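Local coordinates for transcriptional regulator (Mesorhizobium loti, PDB 3BHQ), which probably binds cis-regulatory DNA and regulates transcription as a TetR-family dimer, at residues 101-106 and 169-174; 76-81 and 93-98. One frame throughout, in Å; residues are numbered along the deposited sequence.

Contact 1 of 2, residues 101-106 and 169-174; sequences AVLMDE and MLLWIP
Pro174 presents Met104 with its planar backbone carbonyl and the rim of its puckered pyrrolidine ring. Over one face of the carbonyl lies the end of Met104, a selenomethionine: in the conformer described, one of two modelled, CE of Met104 stands 3.4 Å from O of Pro174. SE of Met104 lies 4.1 Å from C of Pro174. The same methyl meets the ring at its rim rather than over a face, CE of Met104 being 4.2 Å from CB of Pro174. His194, on helix 188-206, also packs against this proline. Met104 gets there by folding back: the chain bends at both chi2 (-62°) and chi3 (-56°), which lays selenium and methyl across the carbonyl. A long, unbranched, flexible side chain suits this place just past the end of helix 88-103, where Met104 is the first residue to leave helical geometry.

The segments belong to the all-helical C-terminal domain of a TetR-type regulator, and helix 159-181 also faces the second subunit. There the indole of Trp172 meets the ring of Phe134 of the second subunit with the planes about 35° apart, while Leu171 packs on Trp172 of that subunit.

The rest of the contact is apolar. CD1 of Leu103 touches CD1 of Leu171 at 3.8 Å, the two leucines crossing at about a right angle, and SE of Met104 reaches CD2 of Leu171 more loosely at 4.4 Å. Both leucines are buried, a place that suits their branched apolar ends. The helix is kinked where the N of Ile173 and of Pro174 make no bond to the preceding turn; Pro174 has no N-H to offer, and the carbonyl of Leu170 instead accepts a hydrogen bond from NE2 of His194.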
ATOM      1  N   ALA A 101      -9.563  11.157   6.001  1.00 20.96           N
ATOM      2  CA  ALA A 101     -10.651  10.631   6.861  1.00 22.93           C
ATOM      3  C   ALA A 101     -11.430   9.484   6.206  1.00 25.41           C
ATOM      4  O   ALA A 101     -11.728   8.478   6.850  1.00 25.83           O
ATOM      5  CB  ALA A 101     -11.597  11.750   7.274  1.00 26.09           C
ATOM      6  N   VAL A 102     -11.739   9.626   4.922  1.00 22.96           N
ATOM      7  CA  VAL A 102     -12.469   8.610   4.168  1.00 22.11           C
ATOM      8  C   VAL A 102     -11.644   7.338   3.942  1.00 23.99           C
ATOM      9  O   VAL A 102     -12.104   6.213   4.191  1.00 22.31           O
ATOM     10  CB  VAL A 102     -12.950   9.187   2.795  1.00 25.47           C
ATOM     11  CG1 VAL A 102     -13.508   8.110   1.876  1.00 25.78           C
ATOM     12  CG2 VAL A 102     -13.969  10.290   3.033  1.00 27.01           C
ATOM     13  N   LEU A 103     -10.432   7.536   3.436  1.00 20.33           N
ATOM     14  CA  LEU A 103      -9.577   6.415   3.049  1.00 20.57           C
ATOM     15  C   LEU A 103      -8.951   5.669   4.217  1.00 21.62           C
ATOM     16  O   LEU A 103      -8.562   4.504   4.039  1.00 21.92           O
ATOM     17  CB  LEU A 103      -8.571   6.849   1.974  1.00 19.24           C
ATOM     18  CG  LEU A 103      -9.201   7.389   0.680  1.00 22.60           C
ATOM     19  CD1 LEU A 103      -8.165   7.967  -0.266  1.00 23.03           C
ATOM     20  CD2 LEU A 103     -10.015   6.322  -0.026  1.00 24.88           C
HETATM   21  N   MSE A 104      -8.863   6.298   5.392  1.00 19.71           N
HETATM   22  CA  MSE A 104      -8.314   5.659   6.596  0.67 19.94           C
HETATM   23  C   MSE A 104      -9.399   5.137   7.531  1.00 21.23           C
HETATM   24  O   MSE A 104      -9.128   4.741   8.651  1.00 22.27           O
HETATM   25  CB  MSE A 104      -7.307   6.585   7.276  0.67 18.73           C
HETATM   26  CG  MSE A 104      -6.129   6.983   6.377  0.67 22.54           C
HETATM   27 SE   MSE A 104      -5.052   5.466   5.807  0.50 18.00          SE
HETATM   28  CE  MSE A 104      -4.672   4.818   7.634  0.67 26.45           C
ATOM     29  N   ASP A 105     -10.642   5.100   7.058  1.00 21.23           N
ATOM     30  CA  ASP A 105     -11.752   4.547   7.805  1.00 19.29           C
ATOM     31  C   ASP A 105     -11.399   3.095   8.181  1.00 19.54           C
ATOM     32  O   ASP A 105     -10.936   2.323   7.337  1.00 18.65           O
ATOM     33  CB  ASP A 105     -13.015   4.496   6.961  1.00 20.96           C
ATOM     34  CG  ASP A 105     -14.153   3.829   7.683  1.00 24.17           C
ATOM     35  OD1 ASP A 105     -14.778   4.447   8.548  1.00 26.85           O
ATOM     36  OD2 ASP A 105     -14.409   2.662   7.392  1.00 25.99           O
ATOM     37  N   GLU A 106     -11.616   2.755   9.440  1.00 20.34           N
ATOM     38  CA  GLU A 106     -11.193   1.470   9.975  1.00 21.20           C
ATOM     39  C   GLU A 106     -11.798   0.264   9.259  1.00 20.37           C
ATOM     40  O   GLU A 106     -11.091  -0.685   8.947  1.00 21.72           O
ATOM     41  CB  GLU A 106     -11.486   1.429  11.487  1.00 25.92           C
ATOM     42  CG  GLU A 106     -10.967   0.188  12.228  1.00 31.51           C
ATOM     43  CD  GLU A 106      -9.425   0.031  12.224  1.00 51.29           C
ATOM     44  OE1 GLU A 106      -8.682   1.013  11.941  1.00 48.36           O
ATOM     45  OE2 GLU A 106      -8.957  -1.100  12.522  1.00 61.24           O
HETATM   46  N   MSE A 169       1.812  11.293  -1.545  1.00 19.88           N
HETATM   47  CA  MSE A 169       2.382  12.083  -0.434  1.00 19.78           C
HETATM   48  C   MSE A 169       1.513  12.021   0.801  1.00 21.37           C
HETATM   49  O   MSE A 169       2.011  11.907   1.929  1.00 22.23           O
HETATM   50  CB  MSE A 169       2.656  13.511  -0.866  1.00 22.27           C
HETATM   51  CG  MSE A 169       3.766  13.552  -1.791  1.00 22.31           C
HETATM   52 SE   MSE A 169       4.399  15.313  -2.102  0.75 26.62          SE
HETATM   53  CE  MSE A 169       3.208  15.603  -3.346  1.00 10.09           C
ATOM     54  N   LEU A 170       0.196  12.076   0.597  1.00 21.48           N
ATOM     55  CA  LEU A 170      -0.748  12.062   1.678  1.00 20.52           C
ATOM     56  C   LEU A 170      -0.825  10.730   2.406  1.00 21.29           C
ATOM     57  O   LEU A 170      -0.988  10.700   3.637  1.00 21.43           O
ATOM     58  CB  LEU A 170      -2.147  12.382   1.112  1.00 25.14           C
ATOM     59  CG  LEU A 170      -3.299  12.668   2.020  1.00 29.28           C
ATOM     60  CD1 LEU A 170      -3.009  13.970   2.768  1.00 30.78           C
ATOM     61  CD2 LEU A 170      -4.562  12.787   1.129  1.00 25.60           C
ATOM     62  N   LEU A 171      -0.751   9.621   1.675  1.00 21.22           N
ATOM     63  CA  LEU A 171      -1.047   8.322   2.260  1.00 20.67           C
ATOM     64  C   LEU A 171       0.092   7.333   2.404  1.00 18.73           C
ATOM     65  O   LEU A 171      -0.105   6.324   3.065  1.00 18.40           O
ATOM     66  CB  LEU A 171      -2.153   7.674   1.421  1.00 19.91           C
ATOM     67  CG  LEU A 171      -3.481   8.440   1.356  1.00 22.29           C
ATOM     68  CD1 LEU A 171      -4.403   7.826   0.296  1.00 23.43           C
ATOM     69  CD2 LEU A 171      -4.126   8.470   2.719  1.00 23.21           C
ATOM     70  N   TRP A 172       1.259   7.635   1.843  1.00 18.54           N
ATOM     71  CA  TRP A 172       2.365   6.646   1.888  1.00 18.08           C
ATOM     72  C   TRP A 172       2.623   6.184   3.337  1.00 18.04           C
ATOM     73  O   TRP A 172       2.644   4.989   3.588  1.00 19.64           O
ATOM     74  CB  TRP A 172       3.665   7.138   1.208  1.00 19.00           C
ATOM     75  CG  TRP A 172       4.688   6.042   1.130  1.00 17.68           C
ATOM     76  CD1 TRP A 172       5.863   5.958   1.807  1.00 16.94           C
ATOM     77  CD2 TRP A 172       4.561   4.881   0.350  1.00 17.69           C
ATOM     78  NE1 TRP A 172       6.487   4.774   1.470  1.00 17.27           N
ATOM     79  CE2 TRP A 172       5.712   4.094   0.574  1.00 16.65           C
ATOM     80  CE3 TRP A 172       3.593   4.418  -0.539  1.00 17.18           C
ATOM     81  CZ2 TRP A 172       5.901   2.872  -0.023  1.00 16.93           C
ATOM     82  CZ3 TRP A 172       3.794   3.173  -1.163  1.00 18.85           C
ATOM     83  CH2 TRP A 172       4.944   2.417  -0.884  1.00 18.02           C
ATOM     84  N   ILE A 173       2.824   7.093   4.283  1.00 18.53           N
ATOM     85  CA  ILE A 173       3.074   6.695   5.672  0.50 19.22           C
ATOM     86  C   ILE A 173       1.814   6.125   6.347  1.00 19.30           C
ATOM     87  O   ILE A 173       1.825   4.989   6.781  1.00 19.83           O
ATOM     88  CB  ILE A 173       3.790   7.801   6.491  0.50 19.24           C
ATOM     89  CG1 ILE A 173       5.248   7.922   6.015  0.50 21.28           C
ATOM     90  CG2 ILE A 173       3.758   7.503   7.979  0.50 21.05           C
ATOM     91  CD1 ILE A 173       6.048   9.078   6.654  0.50 18.56           C
ATOM     92  N   PRO A 174       0.716   6.908   6.428  1.00 19.38           N
ATOM     93  CA  PRO A 174      -0.438   6.334   7.152  1.00 20.41           C
ATOM     94  C   PRO A 174      -1.027   5.031   6.635  1.00 18.57           C
ATOM     95  O   PRO A 174      -1.377   4.152   7.451  1.00 21.66           O
ATOM     96  CB  PRO A 174      -1.463   7.482   7.159  1.00 21.98           C
ATOM     97  CG  PRO A 174      -0.952   8.505   6.349  1.00 23.17           C
ATOM     98  CD  PRO A 174       0.457   8.280   5.981  1.00 23.39           C
TER

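Contact 2 of 2, residues 76-81 and 93-98; sequences ESVTTL and QQLARR
Val78 and Leu95 form the tight part of the contact: CG2 of Val78 and CD1 of Leu95 are only 3.4 Å apart, closer than usual for two carbons, and their side chains cross at about a right angle. Leu95 has CG anti to the backbone N (chi1 175°), a setting that carries its CD1 branch across to the facing helix although the side chain does not start out in that direction. CD1 of Leu95 also reaches CG2 of Thr79, at 4.2 Å. A compact beta-branched valine suits a point where the alpha carbons of Val78 and Leu95 come within 6.1 Å.

Helices 56-83 and 88-103 form an antiparallel helical hairpin, with local axes 9.5 Å apart at 167°. In TetR-type regulators the long first helix of such a pair links the DNA-binding head to the ligand-binding body. Thr79, buried and also touching Thr141 and Cys144 of helix 123-150, can turn a methyl to its neighbours because its hydroxyl bonds back to the carbonyl of Ile75.

Toward solvent the packing slackens. Arg98, modelled in two conformers, lays its aliphatic base beside the valine, CB of Arg98 being 4.0 Å from CG1 of Val78, and its bent chain brings NE obliquely past the same methyl. Arginine fits this margin: its methylenes cover the apolar edge while its charged end can stay hydrated.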
ATOM      1  N   GLU A  76     -16.062  12.018  -5.336  1.00 24.85           N
ATOM      2  CA  GLU A  76     -16.661  12.948  -6.316  1.00 26.99           C
ATOM      3  C   GLU A  76     -17.243  14.222  -5.673  1.00 25.95           C
ATOM      4  O   GLU A  76     -17.093  15.314  -6.235  1.00 26.43           O
ATOM      5  CB  GLU A  76     -17.741  12.274  -7.174  1.00 29.77           C
ATOM      6  CG  GLU A  76     -17.179  11.325  -8.234  1.00 37.42           C
ATOM      7  CD  GLU A  76     -18.244  10.711  -9.151  1.00 37.07           C
ATOM      8  OE1 GLU A  76     -19.458  10.779  -8.840  1.00 51.82           O
ATOM      9  OE2 GLU A  76     -17.845  10.153 -10.200  1.00 56.75           O
ATOM     10  N   SER A  77     -17.891  14.080  -4.521  1.00 25.94           N
ATOM     11  CA  SER A  77     -18.471  15.243  -3.829  0.50 26.81           C
ATOM     12  C   SER A  77     -17.381  16.203  -3.352  1.00 27.14           C
ATOM     13  O   SER A  77     -17.512  17.401  -3.509  1.00 27.45           O
ATOM     14  CB  SER A  77     -19.356  14.831  -2.655  0.50 26.95           C
ATOM     15  OG  SER A  77     -18.632  14.132  -1.662  0.50 32.17           O
ATOM     16  N   VAL A  78     -16.298  15.657  -2.799  1.00 26.55           N
ATOM     17  CA  VAL A  78     -15.180  16.485  -2.290  1.00 27.36           C
ATOM     18  C   VAL A  78     -14.327  17.127  -3.399  1.00 27.19           C
ATOM     19  O   VAL A  78     -13.879  18.275  -3.246  1.00 24.68           O
ATOM     20  CB  VAL A  78     -14.341  15.727  -1.203  1.00 28.63           C
ATOM     21  CG1 VAL A  78     -15.255  15.282  -0.063  1.00 31.34           C
ATOM     22  CG2 VAL A  78     -13.595  14.543  -1.766  1.00 30.42           C
ATOM     23  N   THR A  79     -14.114  16.428  -4.514  1.00 25.23           N
ATOM     24  CA  THR A  79     -13.402  17.029  -5.659  1.00 26.05           C
ATOM     25  C   THR A  79     -14.275  18.128  -6.282  1.00 28.76           C
ATOM     26  O   THR A  79     -13.749  19.143  -6.721  1.00 27.70           O
ATOM     27  CB  THR A  79     -12.913  16.005  -6.705  1.00 27.62           C
ATOM     28  OG1 THR A  79     -14.015  15.208  -7.133  1.00 29.10           O
ATOM     29  CG2 THR A  79     -11.839  15.116  -6.099  1.00 29.56           C
ATOM     30  N   THR A  80     -15.598  17.942  -6.306  1.00 28.16           N
ATOM     31  CA  THR A  80     -16.502  19.018  -6.767  1.00 28.57           C
ATOM     32  C   THR A  80     -16.365  20.258  -5.872  1.00 28.66           C
ATOM     33  O   THR A  80     -16.306  21.368  -6.393  1.00 30.51           O
ATOM     34  CB  THR A  80     -17.979  18.579  -6.824  1.00 29.68           C
ATOM     35  OG1 THR A  80     -18.113  17.521  -7.782  1.00 35.14           O
ATOM     36  CG2 THR A  80     -18.887  19.751  -7.258  1.00 30.20           C
ATOM     37  N   LEU A  81     -16.301  20.071  -4.552  1.00 26.64           N
ATOM     38  CA  LEU A  81     -16.101  21.212  -3.630  1.00 24.57           C
ATOM     39  C   LEU A  81     -14.815  21.956  -3.943  1.00 23.95           C
ATOM     40  O   LEU A  81     -14.847  23.180  -4.016  1.00 23.21           O
ATOM     41  CB  LEU A  81     -16.102  20.785  -2.167  1.00 25.39           C
ATOM     42  CG  LEU A  81     -17.439  20.280  -1.621  1.00 27.75           C
ATOM     43  CD1 LEU A  81     -17.252  19.639  -0.246  1.00 33.66           C
ATOM     44  CD2 LEU A  81     -18.474  21.403  -1.577  1.00 28.38           C
ATOM     45  N   GLN A  93      -6.228  21.730   1.040  1.00 17.99           N
ATOM     46  CA  GLN A  93      -6.189  21.298   2.439  1.00 19.00           C
ATOM     47  C   GLN A  93      -7.513  20.644   2.822  1.00 19.26           C
ATOM     48  O   GLN A  93      -7.528  19.566   3.419  1.00 20.74           O
ATOM     49  CB  GLN A  93      -5.916  22.429   3.403  1.00 18.14           C
ATOM     50  CG  GLN A  93      -4.502  22.938   3.427  1.00 19.64           C
ATOM     51  CD  GLN A  93      -4.323  24.185   4.272  1.00 20.57           C
ATOM     52  OE1 GLN A  93      -5.294  24.748   4.795  1.00 21.82           O
ATOM     53  NE2 GLN A  93      -3.091  24.654   4.381  1.00 22.36           N
ATOM     54  N   GLN A  94      -8.639  21.287   2.460  1.00 17.76           N
ATOM     55  CA  GLN A  94      -9.948  20.697   2.775  1.00 16.94           C
ATOM     56  C   GLN A  94     -10.144  19.364   2.084  1.00 18.07           C
ATOM     57  O   GLN A  94     -10.633  18.420   2.704  1.00 19.95           O
ATOM     58  CB  GLN A  94     -11.108  21.699   2.513  1.00 18.35           C
ATOM     59  CG  GLN A  94     -11.071  22.904   3.434  1.00 19.33           C
ATOM     60  CD  GLN A  94     -11.137  22.501   4.908  1.00 21.92           C
ATOM     61  OE1 GLN A  94     -12.052  21.791   5.314  1.00 23.54           O
ATOM     62  NE2 GLN A  94     -10.157  22.921   5.681  1.00 21.95           N
ATOM     63  N   LEU A  95      -9.737  19.255   0.824  1.00 18.24           N
ATOM     64  CA  LEU A  95      -9.824  17.972   0.100  1.00 18.83           C
ATOM     65  C   LEU A  95      -8.947  16.910   0.765  1.00 18.28           C
ATOM     66  O   LEU A  95      -9.419  15.787   1.015  1.00 20.24           O
ATOM     67  CB  LEU A  95      -9.397  18.125  -1.374  1.00 19.56           C
ATOM     68  CG  LEU A  95      -9.302  16.873  -2.250  1.00 21.67           C
ATOM     69  CD1 LEU A  95     -10.678  16.190  -2.252  1.00 26.45           C
ATOM     70  CD2 LEU A  95      -8.849  17.182  -3.656  1.00 27.84           C
ATOM     71  N   ALA A  96      -7.696  17.273   1.032  1.00 18.45           N
ATOM     72  CA  ALA A  96      -6.723  16.327   1.649  1.00 19.43           C
ATOM     73  C   ALA A  96      -7.200  15.805   2.988  1.00 19.68           C
ATOM     74  O   ALA A  96      -7.098  14.603   3.276  1.00 19.91           O
ATOM     75  CB  ALA A  96      -5.372  16.966   1.815  1.00 18.59           C
ATOM     76  N   ARG A  97      -7.726  16.694   3.822  1.00 18.29           N
ATOM     77  CA  ARG A  97      -8.262  16.297   5.127  1.00 20.68           C
ATOM     78  C   ARG A  97      -9.428  15.308   4.986  1.00 22.82           C
ATOM     79  O   ARG A  97      -9.495  14.311   5.727  1.00 22.59           O
ATOM     80  CB  ARG A  97      -8.676  17.526   5.943  1.00 21.29           C
ATOM     81  CG  ARG A  97      -7.509  18.400   6.363  1.00 25.27           C
ATOM     82  CD  ARG A  97      -8.017  19.732   6.872  1.00 26.95           C
ATOM     83  NE  ARG A  97      -6.949  20.699   7.163  1.00 28.72           N
ATOM     84  CZ  ARG A  97      -7.158  21.866   7.790  1.00 34.66           C
ATOM     85  NH1 ARG A  97      -8.367  22.219   8.236  1.00 34.59           N
ATOM     86  NH2 ARG A  97      -6.145  22.697   8.008  1.00 33.03           N
ATOM     87  N   ARG A  98     -10.330  15.544   4.020  1.00 22.36           N
ATOM     88  CA  ARG A  98     -11.459  14.632   3.772  0.50 21.61           C
ATOM     89  C   ARG A  98     -10.982  13.291   3.211  1.00 21.59           C
ATOM     90  O   ARG A  98     -11.495  12.240   3.603  1.00 24.20           O
ATOM     91  CB  ARG A  98     -12.504  15.240   2.826  0.50 22.16           C
ATOM     92  CG  ARG A  98     -13.236  16.448   3.376  0.50 28.78           C
ATOM     93  CD  ARG A  98     -14.262  16.102   4.480  0.50 33.52           C
ATOM     94  NE  ARG A  98     -15.397  15.315   3.973  0.50 37.29           N
ATOM     95  CZ  ARG A  98     -15.614  14.001   4.122  0.50 32.88           C
ATOM     96  NH1 ARG A  98     -16.709  13.474   3.576  0.50 34.33           N
ATOM     97  NH2 ARG A  98     -14.789  13.206   4.810  0.50 35.33           N
TER

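Both contacts draw on helix 88-103, and they follow one another along the chain: contact 2 closes the hairpin from helix 56-83 before contact 1 joins the helix's C-terminal end to helix 159-181. Their centres lie about 14 Å apart, and they meet directly where CD2 of Leu170 packs 3.8 Å from O of Ala96. Helix 88-103 therefore stands between the long helix 56-83, which leads from the predicted DNA-binding region, and helix 159-181, which faces the second subunit. Contact 2 involves one subunit alone, whereas contact 1 adjoins the dimer interface. As in other TetR-type regulators, such a helix is probably placed to relay changes in the body to the DNA-binding heads.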